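Local coordinates for protein copper-containing nitrite reductase (Thermus scotoductus, PDB 6HBE) that probably reduces nitrite to nitric oxide with electrons taken from cytochrome c, working as a copper-containing homotrimer with an additional cupredoxin-like domain, at residues Glu162-Lys174 with Val351-Leu363. Sequence-based numbering, arbitrary orientation.
Sequences EAYASGRDFYDGK and VQMVGNSFYPKVL
R168 reaches across to three residues of the segment 351-363, an example of one arginine serving several neighbours by different means. Its CG sits squarely over the Y359 ring, 3.7 Å from the centroid, a CH-pi contact. Farther out, NH1 gives Q352 OE1 a fairly straight bond of 2.8 Å lying in the guanidinium plane but tilted 30° from the carbonyl plane. V354 CG2 lies over one guanidinium face, towards its rim, and also over the face of the Y171 ring, 3.7 Å from its centroid, a second CH-pi contact. V354 chi1 of 55° sets CG1 between the backbone N and the carbonyl carbon and puts CG2 anti to the N, where it meets both groups. Beside them G167 and G355 bring the backbones to 3.9 Å between their CA atoms, an approach that both residues, lacking side chains, permit. The turn joins strands 349-353 and 358-359 in the plastocyanin/azurin-family domain, and the N-terminus of helix 167-172 docks against it, G167 N donating a bent bond (135°) to S357 OG. That hydroxyl is itself fixed by donating to V354 O, while S166 OG caps the helix by accepting from D169 N. R168 also grips D172 side-on through NE and NH2, a salt bridge that is likely to hold NH1 turned towards Q352. Replacing R168 by an alanine would probably leave Q352 OE1 and the D172 carboxylate without these donors and uncover one Y359 face. The D377 carboxylate accepts from the backbone N of G355 and of N356, whose side chain touches the copper ligand H390.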
ATOM      1  N   GLU C 162     -11.854  -1.264   6.859  1.00 18.64           N
ATOM      2  CA  GLU C 162     -11.529  -2.360   5.938  1.00 18.21           C
ATOM      3  C   GLU C 162     -11.975  -3.701   6.496  1.00 18.87           C
ATOM      4  O   GLU C 162     -12.052  -3.861   7.708  1.00 22.41           O
ATOM      5  CB  GLU C 162      -9.988  -2.414   5.709  1.00 18.58           C
ATOM      6  CG  GLU C 162      -9.381  -1.130   5.129  1.00 19.21           C
ATOM      7  CD  GLU C 162      -7.985  -0.788   5.643  1.00 21.18           C
ATOM      8  OE1 GLU C 162      -7.191  -1.699   6.095  1.00 19.84           O
ATOM      9  OE2 GLU C 162      -7.683   0.459   5.644  1.00 19.29           O
ATOM     10  N   ALA C 163     -12.261  -4.663   5.606  1.00 18.46           N
ATOM     11  CA  ALA C 163     -12.509  -6.047   5.988  1.00 20.68           C
ATOM     12  C   ALA C 163     -11.541  -6.947   5.248  1.00 21.35           C
ATOM     13  O   ALA C 163     -11.233  -6.668   4.092  1.00 20.03           O
ATOM     14  CB  ALA C 163     -13.942  -6.457   5.670  1.00 21.80           C
ATOM     15  N   TYR C 164     -11.072  -8.014   5.927  1.00 20.97           N
ATOM     16  CA  TYR C 164     -10.063  -8.944   5.385  1.00 20.70           C
ATOM     17  C   TYR C 164     -10.553 -10.398   5.292  1.00 20.67           C
ATOM     18  O   TYR C 164     -11.245 -10.896   6.222  1.00 21.13           O
ATOM     19  CB  TYR C 164      -8.773  -8.852   6.219  1.00 19.64           C
ATOM     20  CG  TYR C 164      -8.058  -7.535   5.983  1.00 18.74           C
ATOM     21  CD1 TYR C 164      -8.384  -6.400   6.748  1.00 19.61           C
ATOM     22  CD2 TYR C 164      -7.095  -7.400   4.971  1.00 19.40           C
ATOM     23  CE1 TYR C 164      -7.790  -5.174   6.494  1.00 19.71           C
ATOM     24  CE2 TYR C 164      -6.476  -6.163   4.706  1.00 18.50           C
ATOM     25  CZ  TYR C 164      -6.837  -5.055   5.472  1.00 19.44           C
ATOM     26  OH  TYR C 164      -6.263  -3.830   5.206  1.00 20.07           O
ATOM     27  N   ALA C 165     -10.148 -11.064   4.208  1.00 20.38           N
ATOM     28  CA  ALA C 165     -10.432 -12.496   3.990  1.00 22.14           C
ATOM     29  C   ALA C 165      -9.486 -13.457   4.740  1.00 23.37           C
ATOM     30  O   ALA C 165      -9.803 -14.651   4.911  1.00 21.79           O
ATOM     31  CB  ALA C 165     -10.385 -12.831   2.516  1.00 22.43           C
ATOM     32  N   SER C 166      -8.327 -12.959   5.157  1.00 21.82           N
ATOM     33  CA  SER C 166      -7.322 -13.808   5.813  1.00 21.84           C
ATOM     34  C   SER C 166      -6.298 -12.966   6.520  1.00 21.36           C
ATOM     35  O   SER C 166      -6.137 -11.796   6.195  1.00 19.72           O
ATOM     36  CB  SER C 166      -6.611 -14.718   4.824  1.00 21.94           C
ATOM     37  OG  SER C 166      -5.882 -13.974   3.852  1.00 20.69           O
ATOM     38  N   GLY C 167      -5.608 -13.565   7.493  1.00 20.30           N
ATOM     39  CA  GLY C 167      -4.487 -12.879   8.141  1.00 20.17           C
ATOM     40  C   GLY C 167      -3.299 -12.647   7.184  1.00 19.87           C
ATOM     41  O   GLY C 167      -2.518 -11.705   7.369  1.00 20.28           O
ATOM     42  N   ARG C 168      -3.133 -13.524   6.199  1.00 18.87           N
ATOM     43  CA  ARG C 168      -2.171 -13.358   5.115  1.00 20.55           C
ATOM     44  C   ARG C 168      -2.457 -12.054   4.349  1.00 19.69           C
ATOM     45  O   ARG C 168      -1.543 -11.284   4.087  1.00 19.87           O
ATOM     46  CB  ARG C 168      -2.277 -14.550   4.142  1.00 20.60           C
ATOM     47  CG  ARG C 168      -1.363 -14.536   2.919  1.00 21.37           C
ATOM     48  CD  ARG C 168       0.111 -14.733   3.218  1.00 22.73           C
ATOM     49  NE  ARG C 168       0.815 -13.493   3.581  1.00 21.57           N
ATOM     50  CZ  ARG C 168       1.936 -13.399   4.295  1.00 24.29           C
ATOM     51  NH1 ARG C 168       2.520 -14.473   4.848  1.00 23.09           N
ATOM     52  NH2 ARG C 168       2.480 -12.186   4.497  1.00 22.74           N
ATOM     53  N   ASP C 169      -3.715 -11.831   3.987  1.00 19.56           N
ATOM     54  CA  ASP C 169      -4.112 -10.595   3.265  1.00 19.61           C
ATOM     55  C   ASP C 169      -3.949  -9.374   4.180  1.00 19.55           C
ATOM     56  O   ASP C 169      -3.552  -8.304   3.695  1.00 19.21           O
ATOM     57  CB  ASP C 169      -5.560 -10.660   2.783  1.00 21.06           C
ATOM     58  CG  ASP C 169      -5.748 -11.578   1.584  1.00 23.07           C
ATOM     59  OD1 ASP C 169      -4.733 -12.010   1.001  1.00 23.97           O
ATOM     60  OD2 ASP C 169      -6.910 -11.818   1.209  1.00 23.00           O
ATOM     61  N   PHE C 170      -4.210  -9.532   5.481  1.00 18.92           N
ATOM     62  CA  PHE C 170      -3.988  -8.433   6.438  1.00 18.82           C
ATOM     63  C   PHE C 170      -2.503  -7.974   6.475  1.00 20.23           C
ATOM     64  O   PHE C 170      -2.210  -6.753   6.440  1.00 19.94           O
ATOM     65  CB  PHE C 170      -4.490  -8.774   7.840  1.00 19.44           C
ATOM     66  CG  PHE C 170      -4.252  -7.661   8.846  1.00 20.33           C
ATOM     67  CD1 PHE C 170      -4.926  -6.444   8.727  1.00 20.21           C
ATOM     68  CD2 PHE C 170      -3.350  -7.833   9.876  1.00 20.10           C
ATOM     69  CE1 PHE C 170      -4.669  -5.402   9.640  1.00 21.09           C
ATOM     70  CE2 PHE C 170      -3.075  -6.786  10.773  1.00 21.76           C
ATOM     71  CZ  PHE C 170      -3.746  -5.581  10.647  1.00 21.01           C
ATOM     72  N   TYR C 171      -1.572  -8.920   6.588  1.00 19.31           N
ATOM     73  CA  TYR C 171      -0.117  -8.612   6.513  1.00 19.72           C
ATOM     74  C   TYR C 171       0.249  -7.907   5.198  1.00 19.56           C
ATOM     75  O   TYR C 171       0.995  -6.937   5.188  1.00 20.14           O
ATOM     76  CB  TYR C 171       0.734  -9.888   6.684  1.00 20.47           C
ATOM     77  CG  TYR C 171       1.184 -10.192   8.087  1.00 18.79           C
ATOM     78  CD1 TYR C 171       0.277 -10.389   9.112  1.00 18.90           C
ATOM     79  CD2 TYR C 171       2.540 -10.368   8.370  1.00 20.06           C
ATOM     80  CE1 TYR C 171       0.698 -10.684  10.403  1.00 18.89           C
ATOM     81  CE2 TYR C 171       2.974 -10.673   9.645  1.00 21.08           C
ATOM     82  CZ  TYR C 171       2.051 -10.822  10.665  1.00 20.69           C
ATOM     83  OH  TYR C 171       2.495 -11.093  11.942  1.00 21.64           O
ATOM     84  N   ASP C 172      -0.313  -8.375   4.105  1.00 19.64           N
ATOM     85  CA  ASP C 172      -0.048  -7.838   2.773  1.00 20.65           C
ATOM     86  C   ASP C 172      -0.789  -6.524   2.387  1.00 21.58           C
ATOM     87  O   ASP C 172      -0.564  -5.982   1.293  1.00 22.42           O
ATOM     88  CB  ASP C 172      -0.375  -8.950   1.736  1.00 20.42           C
ATOM     89  CG  ASP C 172       0.518 -10.200   1.886  1.00 22.30           C
ATOM     90  OD1 ASP C 172       1.553 -10.132   2.540  1.00 22.61           O
ATOM     91  OD2 ASP C 172       0.163 -11.269   1.329  1.00 22.96           O
ATOM     92  N   GLY C 173      -1.668  -6.017   3.254  1.00 22.28           N
ATOM     93  CA  GLY C 173      -2.468  -4.811   2.966  1.00 23.46           C
ATOM     94  C   GLY C 173      -3.504  -4.984   1.877  1.00 23.07           C
ATOM     95  O   GLY C 173      -3.852  -4.014   1.183  1.00 23.30           O
ATOM     96  N   LYS C 174      -3.969  -6.218   1.669  1.00 21.06           N
ATOM     97  CA  LYS C 174      -4.916  -6.529   0.618  1.00 22.31           C
ATOM     98  C   LYS C 174      -6.365  -6.625   1.207  1.00 21.96           C
ATOM     99  O   LYS C 174      -6.824  -7.712   1.564  1.00 21.28           O
ATOM    100  CB  LYS C 174      -4.503  -7.836  -0.068  1.00 24.36           C
ATOM    101  CG  LYS C 174      -5.363  -8.198  -1.274  1.00 28.26           C
ATOM    102  CD  LYS C 174      -5.097  -9.610  -1.809  1.00 32.37           C
ATOM    103  CE  LYS C 174      -6.067  -9.940  -2.939  1.00 34.60           C
ATOM    104  NZ  LYS C 174      -6.083 -11.372  -3.375  1.00 40.02           N
ATOM    105  N   VAL C 351       2.267 -24.654   5.527  1.00 24.71           N
ATOM    106  CA  VAL C 351       1.108 -23.990   6.111  1.00 24.49           C
ATOM    107  C   VAL C 351       1.607 -22.899   7.045  1.00 24.49           C
ATOM    108  O   VAL C 351       2.311 -23.186   8.012  1.00 24.57           O
ATOM    109  CB  VAL C 351       0.167 -24.964   6.854  1.00 26.81           C
ATOM    110  CG1 VAL C 351      -0.998 -24.212   7.512  1.00 28.03           C
ATOM    111  CG2 VAL C 351      -0.371 -25.991   5.870  1.00 26.15           C
ATOM    112  N   GLN C 352       1.253 -21.645   6.733  1.00 22.08           N
ATOM    113  CA  GLN C 352       1.644 -20.510   7.582  1.00 21.90           C
ATOM    114  C   GLN C 352       0.625 -20.245   8.667  1.00 22.54           C
ATOM    115  O   GLN C 352      -0.576 -20.265   8.406  1.00 24.58           O
ATOM    116  CB  GLN C 352       1.778 -19.230   6.738  1.00 22.81           C
ATOM    117  CG  GLN C 352       2.802 -19.292   5.637  1.00 23.41           C
ATOM    118  CD  GLN C 352       2.955 -17.957   4.904  1.00 26.05           C
ATOM    119  OE1 GLN C 352       2.004 -17.193   4.791  1.00 27.83           O
ATOM    120  NE2 GLN C 352       4.146 -17.681   4.422  1.00 26.79           N
ATOM    121  N   MET C 353       1.106 -19.959   9.875  1.00 22.32           N
ATOM    122  CA  MET C 353       0.318 -19.264  10.889  1.00 22.74           C
ATOM    123  C   MET C 353       0.642 -17.773  10.702  1.00 21.95           C
ATOM    124  O   MET C 353       1.794 -17.395  10.770  1.00 21.15           O
ATOM    125  CB  MET C 353       0.702 -19.705  12.303  1.00 23.26           C
ATOM    126  CG  MET C 353       0.478 -21.193  12.578  1.00 25.46           C
ATOM    127  SD  MET C 353       1.916 -21.921  13.393  1.00 25.89           S
ATOM    128  CE  MET C 353       1.155 -23.401  14.111  1.00 26.21           C
ATOM    129  N   VAL C 354      -0.378 -16.955  10.429  1.00 20.80           N
ATOM    130  CA  VAL C 354      -0.167 -15.542  10.068  1.00 20.61           C
ATOM    131  C   VAL C 354      -1.438 -14.719  10.326  1.00 19.68           C
ATOM    132  O   VAL C 354      -2.524 -15.084   9.881  1.00 21.06           O
ATOM    133  CB  VAL C 354       0.373 -15.403   8.610  1.00 21.26           C
ATOM    134  CG1 VAL C 354      -0.516 -16.080   7.579  1.00 20.87           C
ATOM    135  CG2 VAL C 354       0.614 -13.930   8.216  1.00 21.23           C
ATOM    136  N   GLY C 355      -1.299 -13.606  11.057  1.00 20.76           N
ATOM    137  CA  GLY C 355      -2.463 -12.790  11.453  1.00 21.38           C
ATOM    138  C   GLY C 355      -3.559 -13.570  12.167  1.00 22.69           C
ATOM    139  O   GLY C 355      -4.740 -13.394  11.869  1.00 21.67           O
ATOM    140  N   ASN C 356      -3.162 -14.436  13.121  1.00 22.48           N
ATOM    141  CA  ASN C 356      -4.090 -15.331  13.838  1.00 22.28           C
ATOM    142  C   ASN C 356      -4.986 -16.107  12.873  1.00 22.72           C
ATOM    143  O   ASN C 356      -6.212 -16.133  13.020  1.00 22.81           O
ATOM    144  CB  ASN C 356      -4.923 -14.581  14.887  1.00 23.81           C
ATOM    145  CG  ASN C 356      -4.113 -14.122  16.092  1.00 23.46           C
ATOM    146  OD1 ASN C 356      -2.877 -14.124  16.096  1.00 24.52           O
ATOM    147  ND2 ASN C 356      -4.814 -13.744  17.143  1.00 25.30           N
ATOM    148  N   SER C 357      -4.359 -16.698  11.857  1.00 21.44           N
ATOM    149  CA  SER C 357      -5.036 -17.548  10.889  1.00 20.27           C
ATOM    150  C   SER C 357      -4.089 -18.559  10.314  1.00 20.75           C
ATOM    151  O   SER C 357      -2.878 -18.428  10.465  1.00 22.56           O
ATOM    152  CB  SER C 357      -5.700 -16.727   9.764  1.00 20.12           C
ATOM    153  OG  SER C 357      -4.779 -16.236   8.796  1.00 21.71           O
ATOM    154  N   PHE C 358      -4.640 -19.578   9.632  1.00 22.18           N
ATOM    155  CA  PHE C 358      -3.849 -20.573   8.929  1.00 23.06           C
ATOM    156  C   PHE C 358      -3.983 -20.345   7.421  1.00 22.14           C
ATOM    157  O   PHE C 358      -5.088 -20.203   6.931  1.00 22.87           O
ATOM    158  CB  PHE C 358      -4.279 -22.020   9.268  1.00 23.64           C
ATOM    159  CG  PHE C 358      -4.127 -22.383  10.724  1.00 23.74           C
ATOM    160  CD1 PHE C 358      -2.883 -22.668  11.256  1.00 22.87           C
ATOM    161  CD2 PHE C 358      -5.248 -22.422  11.577  1.00 24.68           C
ATOM    162  CE1 PHE C 358      -2.743 -23.004  12.601  1.00 23.27           C
ATOM    163  CE2 PHE C 358      -5.117 -22.760  12.910  1.00 24.30           C
ATOM    164  CZ  PHE C 358      -3.861 -23.042  13.428  1.00 25.02           C
ATOM    165  N   TYR C 359      -2.852 -20.350   6.698  1.00 23.73           N
ATOM    166  CA  TYR C 359      -2.819 -20.092   5.243  1.00 23.78           C
ATOM    167  C   TYR C 359      -1.992 -21.129   4.499  1.00 23.36           C
ATOM    168  O   TYR C 359      -0.798 -21.223   4.725  1.00 24.08           O
ATOM    169  CB  TYR C 359      -2.254 -18.681   4.954  1.00 25.25           C
ATOM    170  CG  TYR C 359      -2.320 -18.299   3.499  1.00 25.22           C
ATOM    171  CD1 TYR C 359      -3.532 -17.949   2.911  1.00 29.90           C
ATOM    172  CD2 TYR C 359      -1.191 -18.324   2.706  1.00 29.25           C
ATOM    173  CE1 TYR C 359      -3.607 -17.620   1.558  1.00 31.33           C
ATOM    174  CE2 TYR C 359      -1.255 -17.996   1.351  1.00 31.34           C
ATOM    175  CZ  TYR C 359      -2.466 -17.629   0.798  1.00 33.17           C
ATOM    176  OH  TYR C 359      -2.523 -17.296  -0.539  1.00 43.60           O
ATOM    177  N   PRO C 360      -2.583 -21.902   3.594  1.00 23.25           N
ATOM    178  CA  PRO C 360      -3.994 -21.848   3.178  1.00 24.64           C
ATOM    179  C   PRO C 360      -4.966 -22.402   4.241  1.00 24.52           C
ATOM    180  O   PRO C 360      -4.548 -23.192   5.109  1.00 26.88           O
ATOM    181  CB  PRO C 360      -3.995 -22.725   1.913  1.00 25.15           C
ATOM    182  CG  PRO C 360      -2.893 -23.705   2.143  1.00 25.13           C
ATOM    183  CD  PRO C 360      -1.850 -23.017   2.982  1.00 25.16           C
ATOM    184  N   LYS C 361      -6.219 -21.933   4.222  1.00 24.04           N
ATOM    185  CA  LYS C 361      -7.251 -22.396   5.158  1.00 23.31           C
ATOM    186  C   LYS C 361      -7.584 -23.907   5.018  1.00 25.37           C
ATOM    187  O   LYS C 361      -7.804 -24.597   6.028  1.00 25.41           O
ATOM    188  CB  LYS C 361      -8.546 -21.583   5.009  1.00 23.35           C
ATOM    189  CG  LYS C 361      -8.436 -20.118   5.455  1.00 24.00           C
ATOM    190  CD  LYS C 361      -9.689 -19.316   5.103  1.00 24.83           C
ATOM    191  CE  LYS C 361      -9.612 -17.826   5.507  1.00 24.31           C
ATOM    192  NZ  LYS C 361      -9.265 -17.616   6.944  1.00 26.08           N
ATOM    193  N   VAL C 362      -7.623 -24.374   3.778  1.00 26.26           N
ATOM    194  CA  VAL C 362      -7.916 -25.777   3.435  1.00 26.76           C
ATOM    195  C   VAL C 362      -6.827 -26.295   2.504  1.00 28.21           C
ATOM    196  O   VAL C 362      -6.584 -25.722   1.433  1.00 28.57           O
ATOM    197  CB  VAL C 362      -9.274 -25.919   2.719  1.00 27.09           C
ATOM    198  CG1 VAL C 362      -9.609 -27.396   2.441  1.00 28.69           C
ATOM    199  CG2 VAL C 362     -10.374 -25.253   3.489  1.00 27.33           C
ATOM    200  N   LEU C 363      -6.185 -27.401   2.900  1.00 27.41           N
ATOM    201  CA  LEU C 363      -5.086 -27.999   2.138  1.00 28.57           C
ATOM    202  C   LEU C 363      -5.441 -29.473   1.838  1.00 28.74           C
ATOM    203  O   LEU C 363      -5.832 -30.212   2.760  1.00 28.71           O
ATOM    204  CB  LEU C 363      -3.806 -27.906   2.961  1.00 27.54           C
ATOM    205  CG  LEU C 363      -2.502 -28.441   2.372  1.00 29.67           C
ATOM    206  CD1 LEU C 363      -2.036 -27.669   1.140  1.00 30.67           C
ATOM    207  CD2 LEU C 363      -1.420 -28.431   3.426  1.00 28.81           C
TER